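Immunity 23 family protein (Burkholderia dolosa AU0158, PDB 5FFP) probably acts as the immunity protein of a contact-dependent growth inhibition system, protecting the cell that makes it against the cognate CdiA toxin. Local coordinates at residues E103-S106 against Y111-L114. Sequence-based numbering, arbitrary orientation.
Sequences ESLS and YIFL
Tyr-111 and Ser-106 meet at the corner where the short helix 103-108 gives way to strand 110-117, a strand of the antiparallel three-stranded sheet, with one residue between them. Their CA atoms lie 5.7 Å apart, the nearest such pair between 103-106 and 111-114. The CB of Tyr-111 leaves the strand away from the helix, yet the far end of the side chain comes back toward it. With CG anti to the carbonyl carbon (chi1 -71°), its phenol end comes beside the last backbone carbonyl of 103-106, Ser-106 O lying 4.0 Å from Tyr-111 CZ in an oblique approach. This is van der Waals packing; the hydroxyl of Tyr-111 is hydrogen-bonded to the carbonyl of Gly-90 of the second subunit, while Phe-84 of the same chain meets the ring edge-to-face. Ser-106 packs on Ala-91 of that second subunit, so the corner between helix and strand also forms part of the dimer contact. Ser-106 OG makes a weak hydrogen bond to the carbonyl of Ala-102, just ahead of the helix. The CB of the next strand residue, Ile-112, leaves the strand toward the helix, and its side chain joins Leu-105 in an apolar layer. Both side chains also rest on Tyr-31 of strand 26-33, linking this corner to the four-stranded sheet. The ethyl branch of Ile-112 does the reaching: chi2 of 157° extends it, and its terminal methyl CD1 stands 4.2 Å from Leu-105 CD1.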
loop_
_atom_site.group_PDB
_atom_site.type_symbol
_atom_site.label_atom_id
_atom_site.label_comp_id
_atom_site.label_asym_id
_atom_site.label_seq_id
_atom_site.Cartn_x
_atom_site.Cartn_y
_atom_site.Cartn_z
ATOM N N GLU A 103 13.407 -1.007 10.481
ATOM C CA GLU A 103 12.351 -0.023 10.794
ATOM C C GLU A 103 12.924 1.289 11.308
ATOM O O GLU A 103 12.418 2.356 10.983
ATOM C CB GLU A 103 11.347 -0.538 11.863
ATOM C CG GLU A 103 10.299 -1.532 11.374
ATOM C CD GLU A 103 9.255 -1.937 12.444
ATOM O OE1 GLU A 103 8.750 -3.093 12.398
ATOM O OE2 GLU A 103 8.930 -1.105 13.334
ATOM N N SER A 104 13.966 1.223 12.128
ATOM C CA SER A 104 14.561 2.455 12.628
ATOM C C SER A 104 15.048 3.274 11.436
ATOM O O SER A 104 14.894 4.487 11.431
ATOM C CB SER A 104 15.669 2.179 13.656
ATOM O OG SER A 104 16.560 1.169 13.215
ATOM N N LEU A 105 15.602 2.601 10.419
ATOM C CA LEU A 105 16.140 3.302 9.250
ATOM C C LEU A 105 15.037 3.872 8.358
ATOM O O LEU A 105 15.064 5.047 8.041
ATOM C CB LEU A 105 17.083 2.412 8.438
ATOM C CG LEU A 105 18.354 1.955 9.159
ATOM C CD1 LEU A 105 19.043 0.875 8.324
ATOM C CD2 LEU A 105 19.296 3.122 9.415
ATOM N N SER A 106 14.056 3.055 7.986
ATOM C CA SER A 106 12.828 3.556 7.323
ATOM C C SER A 106 12.179 4.734 8.010
ATOM O O SER A 106 11.694 5.660 7.360
ATOM C CB SER A 106 11.741 2.475 7.353
ATOM O OG SER A 106 12.104 1.326 6.628
ATOM N N TYR A 111 15.423 4.568 2.692
ATOM C CA TYR A 111 14.729 3.500 1.999
ATOM C C TYR A 111 15.765 2.717 1.237
ATOM O O TYR A 111 16.497 3.271 0.420
ATOM C CB TYR A 111 13.644 4.085 1.102
ATOM C CG TYR A 111 12.491 4.626 1.947
ATOM C CD1 TYR A 111 11.572 3.758 2.525
ATOM C CD2 TYR A 111 12.370 5.984 2.219
ATOM C CE1 TYR A 111 10.555 4.228 3.335
ATOM C CE2 TYR A 111 11.341 6.464 3.024
ATOM C CZ TYR A 111 10.435 5.578 3.578
ATOM O OH TYR A 111 9.397 6.024 4.379
ATOM N N ILE A 112 15.851 1.428 1.539
ATOM C CA ILE A 112 16.948 0.617 1.066
ATOM C C ILE A 112 16.379 -0.641 0.480
ATOM O O ILE A 112 15.680 -1.383 1.175
ATOM C CB ILE A 112 17.895 0.279 2.225
ATOM C CG1 ILE A 112 18.520 1.570 2.775
ATOM C CG2 ILE A 112 18.987 -0.677 1.758
ATOM C CD1 ILE A 112 19.004 1.419 4.190
ATOM N N PHE A 113 16.677 -0.882 -0.795
ATOM C CA PHE A 113 16.005 -1.929 -1.528
ATOM C C PHE A 113 16.998 -2.976 -1.993
ATOM O O PHE A 113 18.145 -2.654 -2.279
ATOM C CB PHE A 113 15.265 -1.340 -2.732
ATOM C CG PHE A 113 14.220 -0.297 -2.380
ATOM C CD1 PHE A 113 12.929 -0.668 -2.006
ATOM C CD2 PHE A 113 14.517 1.054 -2.482
ATOM C CE1 PHE A 113 11.966 0.282 -1.701
ATOM C CE2 PHE A 113 13.565 2.016 -2.190
ATOM C CZ PHE A 113 12.281 1.632 -1.801
ATOM N N LEU A 114 16.549 -4.226 -2.064
ATOM C CA LEU A 114 17.328 -5.309 -2.618
ATOM C C LEU A 114 16.763 -5.707 -3.994
ATOM O O LEU A 114 15.567 -6.008 -4.117
ATOM C CB LEU A 114 17.268 -6.504 -1.687
ATOM C CG LEU A 114 18.288 -7.625 -1.919
ATOM C CD1 LEU A 114 19.708 -7.119 -1.770
ATOM C CD2 LEU A 114 18.045 -8.775 -0.954
#